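NOL1/NOP2/sun family protein (PDB 3M4X) probably methylates ribosomal RNA, as an RsmF-like cytosine-5 methyltransferase that joins a Rossmann-like catalytic domain to a C-terminal region with a PUA-like RNA-binding domain. Local coordinates at residues A[248-253]-A[298-303]; A[324-329]-A[345-350]; A[337-342]-A[392-397]. All coordinates share one frame; numbering follows the deposited sequence.

Interaction 1 (A[248-253]-A[298-303]); sequences WLVENY and AKLTFH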
loop_
_atom_site.group_PDB
_atom_site.type_symbol
_atom_site.label_atom_id
_atom_site.label_comp_id
_atom_site.label_asym_id
_atom_site.label_seq_id
_atom_site.Cartn_x
_atom_site.Cartn_y
_atom_site.Cartn_z
ATOM N N TRP A 248 -10.359 -23.438 9.068
ATOM C CA TRP A 248 -9.948 -24.163 7.887
ATOM C C TRP A 248 -8.425 -24.116 7.698
ATOM O O TRP A 248 -7.797 -25.143 7.426
ATOM C CB TRP A 248 -10.670 -23.595 6.663
ATOM C CG TRP A 248 -10.264 -24.255 5.379
ATOM C CD1 TRP A 248 -10.745 -25.429 4.874
ATOM C CD2 TRP A 248 -9.296 -23.775 4.434
ATOM N NE1 TRP A 248 -10.138 -25.709 3.677
ATOM C CE2 TRP A 248 -9.242 -24.713 3.382
ATOM C CE3 TRP A 248 -8.467 -22.643 4.377
ATOM C CZ2 TRP A 248 -8.405 -24.553 2.280
ATOM C CZ3 TRP A 248 -7.634 -22.484 3.285
ATOM C CH2 TRP A 248 -7.602 -23.441 2.253
ATOM N N LEU A 249 -7.832 -22.931 7.852
ATOM C CA LEU A 249 -6.369 -22.802 7.794
ATOM C C LEU A 249 -5.680 -23.681 8.834
ATOM O O LEU A 249 -4.747 -24.417 8.514
ATOM C CB LEU A 249 -5.925 -21.347 7.986
ATOM C CG LEU A 249 -6.030 -20.402 6.789
ATOM C CD1 LEU A 249 -5.673 -18.952 7.173
ATOM C CD2 LEU A 249 -5.134 -20.904 5.684
ATOM N N VAL A 250 -6.133 -23.584 10.082
ATOM C CA VAL A 250 -5.535 -24.330 11.189
ATOM C C VAL A 250 -5.729 -25.846 11.048
ATOM O O VAL A 250 -4.889 -26.636 11.486
ATOM C CB VAL A 250 -6.106 -23.868 12.550
ATOM C CG1 VAL A 250 -5.686 -24.821 13.675
ATOM C CG2 VAL A 250 -5.677 -22.445 12.850
ATOM N N GLU A 251 -6.829 -26.249 10.425
ATOM C CA GLU A 251 -7.097 -27.672 10.253
ATOM C C GLU A 251 -6.303 -28.290 9.116
ATOM O O GLU A 251 -5.960 -29.473 9.159
ATOM C CB GLU A 251 -8.596 -27.915 10.058
ATOM C CG GLU A 251 -9.370 -27.784 11.359
ATOM C CD GLU A 251 -10.852 -27.548 11.157
ATOM O OE1 GLU A 251 -11.285 -27.374 9.998
ATOM O OE2 GLU A 251 -11.582 -27.516 12.169
ATOM N N ASN A 252 -5.996 -27.492 8.101
ATOM C CA ASN A 252 -5.413 -28.049 6.895
ATOM C C ASN A 252 -3.946 -27.693 6.672
ATOM O O ASN A 252 -3.324 -28.168 5.717
ATOM C CB ASN A 252 -6.268 -27.694 5.681
ATOM C CG ASN A 252 -7.644 -28.337 5.739
ATOM O OD1 ASN A 252 -8.628 -27.682 6.089
ATOM N ND2 ASN A 252 -7.714 -29.632 5.421
ATOM N N TYR A 253 -3.395 -26.874 7.563
ATOM C CA TYR A 253 -2.007 -26.448 7.436
ATOM C C TYR A 253 -1.289 -26.352 8.770
ATOM O O TYR A 253 -1.906 -26.068 9.806
ATOM C CB TYR A 253 -1.939 -25.097 6.744
ATOM C CG TYR A 253 -2.509 -25.096 5.359
ATOM C CD1 TYR A 253 -3.843 -24.800 5.142
ATOM C CD2 TYR A 253 -1.713 -25.386 4.263
ATOM C CE1 TYR A 253 -4.367 -24.787 3.867
ATOM C CE2 TYR A 253 -2.228 -25.382 2.978
ATOM C CZ TYR A 253 -3.556 -25.076 2.785
ATOM O OH TYR A 253 -4.076 -25.056 1.511
ATOM N N ALA A 298 -6.484 -11.514 11.147
ATOM C CA ALA A 298 -5.827 -12.602 11.855
ATOM C C ALA A 298 -4.353 -12.689 11.450
ATOM O O ALA A 298 -3.996 -12.450 10.288
ATOM C CB ALA A 298 -6.553 -13.925 11.570
ATOM N N LYS A 299 -3.490 -13.001 12.409
ATOM C CA LYS A 299 -2.073 -13.228 12.105
ATOM C C LYS A 299 -1.686 -14.665 12.448
ATOM O O LYS A 299 -1.960 -15.134 13.544
ATOM C CB LYS A 299 -1.173 -12.255 12.869
ATOM C CG LYS A 299 0.309 -12.451 12.586
ATOM C CD LYS A 299 1.160 -11.308 13.154
ATOM C CE LYS A 299 1.115 -11.307 14.668
ATOM N NZ LYS A 299 2.114 -10.401 15.294
ATOM N N LEU A 300 -1.043 -15.355 11.513
ATOM C CA LEU A 300 -0.641 -16.744 11.725
ATOM C C LEU A 300 0.818 -16.954 11.377
ATOM O O LEU A 300 1.372 -16.232 10.555
ATOM C CB LEU A 300 -1.498 -17.688 10.867
ATOM C CG LEU A 300 -2.997 -17.571 11.163
ATOM C CD1 LEU A 300 -3.702 -16.755 10.072
ATOM C CD2 LEU A 300 -3.622 -18.961 11.313
ATOM N N THR A 301 1.427 -17.956 12.004
ATOM C CA THR A 301 2.759 -18.385 11.653
ATOM C C THR A 301 2.700 -19.732 10.934
ATOM O O THR A 301 2.013 -20.657 11.372
ATOM C CB THR A 301 3.640 -18.528 12.895
ATOM O OG1 THR A 301 3.795 -17.260 13.537
ATOM C CG2 THR A 301 5.006 -19.045 12.512
ATOM N N PHE A 302 3.419 -19.838 9.825
ATOM C CA PHE A 302 3.509 -21.088 9.079
ATOM C C PHE A 302 4.752 -21.874 9.512
ATOM O O PHE A 302 5.845 -21.318 9.567
ATOM C CB PHE A 302 3.569 -20.770 7.582
ATOM C CG PHE A 302 3.860 -21.946 6.708
ATOM C CD1 PHE A 302 2.904 -22.930 6.503
ATOM C CD2 PHE A 302 5.093 -22.061 6.073
ATOM C CE1 PHE A 302 3.162 -24.007 5.674
ATOM C CE2 PHE A 302 5.361 -23.139 5.263
ATOM C CZ PHE A 302 4.390 -24.115 5.059
ATOM N N HIS A 303 4.585 -23.162 9.817
ATOM C CA HIS A 303 5.695 -23.971 10.322
ATOM C C HIS A 303 6.142 -25.077 9.379
ATOM O O HIS A 303 7.025 -25.878 9.707
ATOM C CB HIS A 303 5.348 -24.544 11.697
ATOM C CG HIS A 303 5.036 -23.486 12.709
ATOM N ND1 HIS A 303 6.008 -22.888 13.481
ATOM C CD2 HIS A 303 3.868 -22.886 13.040
ATOM C CE1 HIS A 303 5.450 -21.978 14.261
ATOM N NE2 HIS A 303 4.153 -21.957 14.011
#

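Interaction 2 (A[324-329]-A[345-350]); sequences KEQEKL and LLVFND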
loop_
_atom_site.group_PDB
_atom_site.type_symbol
_atom_site.label_atom_id
_atom_site.label_comp_id
_atom_site.label_asym_id
_atom_site.label_seq_id
_atom_site.Cartn_x
_atom_site.Cartn_y
_atom_site.Cartn_z
ATOM N N LYS A 324 26.843 1.376 -23.447
ATOM C CA LYS A 324 28.083 2.073 -23.086
ATOM C C LYS A 324 27.818 3.555 -22.865
ATOM O O LYS A 324 28.325 4.167 -21.921
ATOM C CB LYS A 324 29.131 1.947 -24.204
ATOM C CG LYS A 324 29.544 0.531 -24.581
ATOM C CD LYS A 324 30.509 0.558 -25.771
ATOM C CE LYS A 324 30.860 -0.846 -26.239
ATOM N NZ LYS A 324 31.577 -0.846 -27.542
ATOM N N GLU A 325 27.044 4.133 -23.775
ATOM C CA GLU A 325 26.701 5.541 -23.726
ATOM C C GLU A 325 25.716 5.814 -22.592
ATOM O O GLU A 325 25.756 6.873 -21.958
ATOM C CB GLU A 325 26.100 5.956 -25.067
ATOM C CG GLU A 325 25.340 7.264 -25.037
ATOM C CD GLU A 325 24.965 7.736 -26.426
ATOM O OE1 GLU A 325 25.795 7.572 -27.352
ATOM O OE2 GLU A 325 23.846 8.271 -26.592
ATOM N N GLN A 326 24.837 4.848 -22.339
ATOM C CA GLN A 326 23.858 4.960 -21.268
ATOM C C GLN A 326 24.575 4.947 -19.933
ATOM O O GLN A 326 24.234 5.706 -19.022
ATOM C CB GLN A 326 22.839 3.823 -21.351
ATOM C CG GLN A 326 21.830 4.012 -22.462
ATOM C CD GLN A 326 20.951 2.796 -22.681
ATOM O OE1 GLN A 326 21.193 1.715 -22.123
ATOM N NE2 GLN A 326 19.919 2.963 -23.503
ATOM N N GLU A 327 25.574 4.079 -19.830
ATOM C CA GLU A 327 26.475 4.072 -18.690
ATOM C C GLU A 327 27.048 5.464 -18.487
ATOM O O GLU A 327 27.028 6.004 -17.381
ATOM C CB GLU A 327 27.616 3.088 -18.933
ATOM C CG GLU A 327 27.493 1.772 -18.188
ATOM C CD GLU A 327 27.955 1.875 -16.750
ATOM O OE1 GLU A 327 28.683 0.966 -16.292
ATOM O OE2 GLU A 327 27.600 2.872 -16.082
ATOM N N LYS A 328 27.569 6.044 -19.563
ATOM C CA LYS A 328 28.191 7.356 -19.479
ATOM C C LYS A 328 27.159 8.367 -19.023
ATOM O O LYS A 328 27.343 9.040 -18.014
ATOM C CB LYS A 328 28.786 7.776 -20.828
ATOM C CG LYS A 328 29.174 9.254 -20.912
ATOM C CD LYS A 328 29.855 9.587 -22.232
ATOM C CE LYS A 328 31.175 8.840 -22.374
ATOM N NZ LYS A 328 31.708 8.903 -23.763
ATOM N N LEU A 329 26.070 8.457 -19.777
ATOM C CA LEU A 329 24.977 9.370 -19.459
ATOM C C LEU A 329 24.545 9.339 -17.980
ATOM O O LEU A 329 24.454 10.391 -17.334
ATOM C CB LEU A 329 23.783 9.095 -20.380
ATOM C CG LEU A 329 23.658 10.005 -21.608
ATOM C CD1 LEU A 329 25.012 10.299 -22.203
ATOM C CD2 LEU A 329 22.736 9.401 -22.654
ATOM N N LEU A 345 21.065 -2.060 -11.781
ATOM C CA LEU A 345 20.532 -1.131 -12.770
ATOM C C LEU A 345 20.166 -1.843 -14.069
ATOM O O LEU A 345 21.024 -2.409 -14.740
ATOM C CB LEU A 345 21.517 0.013 -13.036
ATOM C CG LEU A 345 21.927 0.835 -11.815
ATOM C CD1 LEU A 345 23.130 1.698 -12.131
ATOM C CD2 LEU A 345 20.768 1.680 -11.320
ATOM N N LEU A 346 18.882 -1.813 -14.413
ATOM C CA LEU A 346 18.405 -2.444 -15.635
ATOM C C LEU A 346 17.667 -1.436 -16.501
ATOM O O LEU A 346 17.110 -0.459 -15.998
ATOM C CB LEU A 346 17.478 -3.612 -15.309
ATOM C CG LEU A 346 17.864 -4.551 -14.163
ATOM C CD1 LEU A 346 16.882 -5.706 -14.094
ATOM C CD2 LEU A 346 19.281 -5.080 -14.299
ATOM N N VAL A 347 17.661 -1.677 -17.807
ATOM C CA VAL A 347 16.924 -0.828 -18.730
ATOM C C VAL A 347 15.887 -1.641 -19.515
ATOM O O VAL A 347 16.188 -2.722 -20.019
ATOM C CB VAL A 347 17.873 -0.109 -19.714
ATOM C CG1 VAL A 347 17.107 0.905 -20.551
ATOM C CG2 VAL A 347 19.015 0.576 -18.961
ATOM N N PHE A 348 14.660 -1.131 -19.580
ATOM C CA PHE A 348 13.631 -1.673 -20.462
ATOM C C PHE A 348 12.958 -0.480 -21.125
ATOM O O PHE A 348 12.504 0.427 -20.430
ATOM C CB PHE A 348 12.573 -2.466 -19.681
ATOM C CG PHE A 348 13.124 -3.285 -18.545
ATOM C CD1 PHE A 348 12.761 -3.005 -17.236
ATOM C CD2 PHE A 348 13.983 -4.346 -18.783
ATOM C CE1 PHE A 348 13.255 -3.761 -16.178
ATOM C CE2 PHE A 348 14.484 -5.106 -17.731
ATOM C CZ PHE A 348 14.121 -4.812 -16.427
ATOM N N ASN A 349 12.896 -0.463 -22.454
ATOM C CA ASN A 349 12.273 0.658 -23.162
ATOM C C ASN A 349 12.912 2.007 -22.844
ATOM O O ASN A 349 12.226 3.036 -22.844
ATOM C CB ASN A 349 10.777 0.738 -22.840
ATOM C CG ASN A 349 9.942 -0.175 -23.706
ATOM O OD1 ASN A 349 10.449 -0.797 -24.640
ATOM N ND2 ASN A 349 8.651 -0.257 -23.406
ATOM N N ASP A 350 14.213 1.993 -22.562
ATOM C CA ASP A 350 14.964 3.206 -22.237
ATOM C C ASP A 350 14.645 3.739 -20.840
ATOM O O ASP A 350 15.134 4.798 -20.436
ATOM C CB ASP A 350 14.727 4.298 -23.284
ATOM C CG ASP A 350 14.986 3.817 -24.689
ATOM O OD1 ASP A 350 14.003 3.723 -25.458
ATOM O OD2 ASP A 350 16.161 3.528 -25.017
#

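Interaction 3 (A[337-342]-A[392-397]); sequences FHYEAT and TKKIEN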
loop_
_atom_site.group_PDB
_atom_site.type_symbol
_atom_site.label_atom_id
_atom_site.label_comp_id
_atom_site.label_asym_id
_atom_site.label_seq_id
_atom_site.Cartn_x
_atom_site.Cartn_y
_atom_site.Cartn_z
ATOM N N PHE A 337 24.371 15.133 -9.443
ATOM C CA PHE A 337 23.171 15.123 -8.625
ATOM C C PHE A 337 23.421 14.369 -7.318
ATOM O O PHE A 337 22.584 14.388 -6.418
ATOM C CB PHE A 337 21.974 14.572 -9.407
ATOM C CG PHE A 337 20.671 14.625 -8.651
ATOM C CD1 PHE A 337 19.891 15.774 -8.664
ATOM C CD2 PHE A 337 20.229 13.523 -7.933
ATOM C CE1 PHE A 337 18.706 15.823 -7.972
ATOM C CE2 PHE A 337 19.041 13.562 -7.240
ATOM C CZ PHE A 337 18.271 14.715 -7.258
ATOM N N HIS A 338 24.591 13.742 -7.206
ATOM C CA HIS A 338 25.012 13.067 -5.970
ATOM C C HIS A 338 24.023 12.022 -5.461
ATOM O O HIS A 338 23.691 11.991 -4.274
ATOM C CB HIS A 338 25.345 14.073 -4.852
ATOM C CG HIS A 338 26.453 15.014 -5.205
ATOM N ND1 HIS A 338 27.767 14.779 -4.860
ATOM C CD2 HIS A 338 26.447 16.172 -5.904
ATOM C CE1 HIS A 338 28.522 15.760 -5.325
ATOM N NE2 HIS A 338 27.746 16.615 -5.967
ATOM N N TYR A 339 23.568 11.165 -6.371
ATOM C CA TYR A 339 22.838 9.953 -6.004
ATOM C C TYR A 339 23.641 8.725 -6.445
ATOM O O TYR A 339 24.163 8.688 -7.557
ATOM C CB TYR A 339 21.452 9.930 -6.661
ATOM C CG TYR A 339 20.684 8.642 -6.434
ATOM C CD1 TYR A 339 19.781 8.524 -5.382
ATOM C CD2 TYR A 339 20.871 7.541 -7.266
ATOM C CE1 TYR A 339 19.086 7.350 -5.168
ATOM C CE2 TYR A 339 20.179 6.363 -7.058
ATOM C CZ TYR A 339 19.291 6.273 -6.008
ATOM O OH TYR A 339 18.599 5.106 -5.794
ATOM N N GLU A 340 23.740 7.729 -5.572
ATOM C CA GLU A 340 24.400 6.479 -5.924
ATOM C C GLU A 340 23.461 5.286 -5.722
ATOM O O GLU A 340 22.873 5.119 -4.655
ATOM C CB GLU A 340 25.676 6.306 -5.104
ATOM C CG GLU A 340 26.510 5.092 -5.482
ATOM C CD GLU A 340 27.965 5.223 -5.048
ATOM O OE1 GLU A 340 28.260 6.042 -4.146
ATOM O OE2 GLU A 340 28.818 4.510 -5.616
ATOM N N ALA A 341 23.336 4.459 -6.756
ATOM C CA ALA A 341 22.395 3.337 -6.757
ATOM C C ALA A 341 22.797 2.245 -5.778
ATOM O O ALA A 341 23.980 2.001 -5.565
ATOM C CB ALA A 341 22.279 2.764 -8.158
ATOM N N THR A 342 21.806 1.584 -5.190
ATOM C CA THR A 342 22.051 0.465 -4.282
ATOM C C THR A 342 21.702 -0.904 -4.898
ATOM O O THR A 342 22.423 -1.879 -4.698
ATOM C CB THR A 342 21.319 0.656 -2.929
ATOM O OG1 THR A 342 22.243 1.156 -1.957
ATOM C CG2 THR A 342 20.742 -0.663 -2.420
ATOM N N THR A 392 13.363 10.953 -2.769
ATOM C CA THR A 392 14.512 11.631 -2.183
ATOM C C THR A 392 14.297 11.725 -0.690
ATOM O O THR A 392 13.236 12.148 -0.249
ATOM C CB THR A 392 14.677 13.070 -2.718
ATOM O OG1 THR A 392 14.797 13.046 -4.140
ATOM C CG2 THR A 392 15.922 13.717 -2.123
ATOM N N LYS A 393 15.304 11.350 0.088
ATOM C CA LYS A 393 15.192 11.471 1.534
ATOM C C LYS A 393 16.131 12.529 2.120
ATOM O O LYS A 393 15.863 13.093 3.166
ATOM C CB LYS A 393 15.408 10.110 2.212
ATOM C CG LYS A 393 15.979 9.030 1.299
ATOM C CD LYS A 393 15.435 7.652 1.664
ATOM C CE LYS A 393 16.153 6.546 0.894
ATOM N NZ LYS A 393 15.666 5.190 1.287
ATOM N N LYS A 394 17.224 12.793 1.428
ATOM C CA LYS A 394 18.300 13.613 1.957
ATOM C C LYS A 394 18.445 14.841 1.070
ATOM O O LYS A 394 19.071 14.812 0.015
ATOM C CB LYS A 394 19.606 12.810 1.995
ATOM C CG LYS A 394 20.055 12.265 0.621
ATOM C CD LYS A 394 19.062 11.258 0.024
ATOM C CE LYS A 394 19.040 11.326 -1.502
ATOM N NZ LYS A 394 18.094 10.334 -2.111
ATOM N N ILE A 395 17.835 15.924 1.500
ATOM C CA ILE A 395 17.738 17.102 0.658
ATOM C C ILE A 395 19.009 17.977 0.702
ATOM O O ILE A 395 19.256 18.780 -0.192
ATOM C CB ILE A 395 16.448 17.868 1.013
ATOM C CG1 ILE A 395 15.374 17.580 -0.034
ATOM C CG2 ILE A 395 16.696 19.340 1.176
ATOM C CD1 ILE A 395 14.073 18.287 0.247
ATOM N N GLU A 396 19.825 17.786 1.729
ATOM C CA GLU A 396 21.075 18.533 1.862
ATOM C C GLU A 396 22.103 18.138 0.805
ATOM O O GLU A 396 23.031 18.890 0.527
ATOM C CB GLU A 396 21.686 18.347 3.257
ATOM C CG GLU A 396 21.905 16.894 3.667
ATOM C CD GLU A 396 20.731 16.329 4.467
ATOM O OE1 GLU A 396 19.560 16.460 4.030
ATOM O OE2 GLU A 396 20.985 15.754 5.545
ATOM N N ASN A 397 21.905 16.969 0.205
ATOM C CA ASN A 397 22.928 16.321 -0.595
ATOM C C ASN A 397 22.821 16.567 -2.091
ATOM O O ASN A 397 23.748 16.256 -2.829
ATOM C CB ASN A 397 22.880 14.806 -0.348
ATOM C CG ASN A 397 23.313 14.426 1.057
ATOM O OD1 ASN A 397 24.120 15.116 1.682
ATOM N ND2 ASN A 397 22.790 13.313 1.554
#

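Interaction 1 (A[248-253]-A[298-303])
Tyr253 and Phe302 bring the aromatic rings of the two segments near each other at one end of the contact without stacking: the closest side-chain atoms, Tyr253 CB and Phe302 CD1, are still 5.3 Å apart. The edge of the tyrosine ring is taken up by its own segment. Both Trp248 CH2 and Leu249 O lie there in the ring plane, CH2 at 3.9 Å from Tyr253 CE1, so the indole meets the phenol from the side. Ser218 and Ile221 of helix 205-222 also touch Tyr253.

The true touching surface is aliphatic and small. Leu300 sends one methyl to each of two helix residues: its CD1 meets Leu249 CD1 at 4.1 Å, and its CD2 lies 4.3 Å from Val250 CG2. With CG beside the backbone N (chi1 -58°) and chi2 at 103°, away from the usual staggered values, the fork of Leu300 spreads along the helix surface. The Leu249 chain meets that of Leu300 at a slant, methyl against methyl. Leu230 and Ile221 continue the apolar layer around Leu249, while Val255 adjoins Leu300 and Ile257 adjoins Val250.

Helix 243-252, which connects strands 228-234 and 255-258, thus covers one side of the sheet and packs on strand 295-302. That reversed last strand, slotted antiparallel between the two strands the helix connects, is the hallmark of the Rossmann-like class I methyltransferase fold.

Interaction 2 (A[324-329]-A[345-350])
Gln326 reaches from the first turn of helix 324-336 toward Val347 and Asp350, and its carboxamide divides between them. OE1 sits 4.0 Å from Val347 CG2, a van der Waals approach of a methyl to the amide oxygen, the two side chains meeting at a slant. On the other branch, NE2 comes within 4.1 Å of Asp350 OD2, beyond hydrogen-bonding distance and at most a loose polar approach; the other carboxylate oxygen, OD1 of Asp350, is 6.3 Å from that nitrogen. The Gln326 and Asp350 chains run at about a right angle, and the amide plane stands 87° from the carboxylate plane, so the two flat groups are turned nearly perpendicular rather than paired side by side.

The torsions explain the reach. Gln326 has CG beside the backbone N (chi1 -75°) and is extended beyond it, which carries the amide toward the hairpin, with OE1 still able to reach back to the start of the helix. There OE1 accepts a hydrogen bond from Thr323 N, just before the helix, which probably helps to hold the amide's rotation. Val347 turns CG2 to the helix.

The contact lays a helix over a four-stranded antiparallel sheet. Strands 344-348 and 351-355 form a tight hairpin whose two turn residues, Asn349 and Asp350, both have positive phi with values that fit a type I' turn, and Asp350 leans back from that turn to the helix. Phe377, from strand 372-378, touches Gln326, Leu329 and Val347, and its backbone is bonded to that of Asp350. At the outer edge of the sheet, Val347 pairs through its backbone with Val320, in the chain leading into the helix.

Interaction 3 (A[337-342]-A[392-397])
Lys394 is the first residue of 392-397 to touch 337-342. Its chain leaves with CG between the backbone N and the carbonyl carbon (chi1 58°) and bends again at chi2 and chi3, which brings NZ to 4.1 Å from Tyr339 CD1. The ammonium lies at the edge of the ring, near its plane, and not over a face, so this is no cation-pi pair; the two side chains cross at about a right angle. The phenol end of Tyr339 is bonded instead to Glu354 OE1.

At Asn397 the backbone takes over. Its carbonyl O approaches His338 CB to 3.4 Å and His338 CG to 3.8 Å, coming obliquely to the imidazole. His338, whose phi is positive, is the C-prime residue of the Schellman motif that ends helix 324-336.

The contact brings the loop after helix 324-336 against the loop leading to strand 400-403. Thr392 OG1 is bonded to Leu388 O and Ala389 O at the end of helix 386-390, Ile395 rests on Leu427 and Val429 of strand 426-430, and the Phe337 ring meets those of Phe333 in its own helix and Phe437 in strand 433-441.

The three contacts follow the modular build of the chain. Interaction 1 lies within the Rossmann-like domain, among strands 228-234, 295-302 and 255-258, whereas class I relatives bind their cofactor at the ends of the first parallel strands. It stands well apart: its centre is about 45 Å from that of interaction 2 and about 43 Å from that of interaction 3, with nearest atoms some 28 Å and 25 Å away. Interactions 2 and 3 belong to the C-terminal half, with centres about 19 Å apart. Their segments alternate along the chain: helix 324-336 meets the hairpin near its start, and the loop at its far end meets 392-397, which leads into the PUA-like sheet.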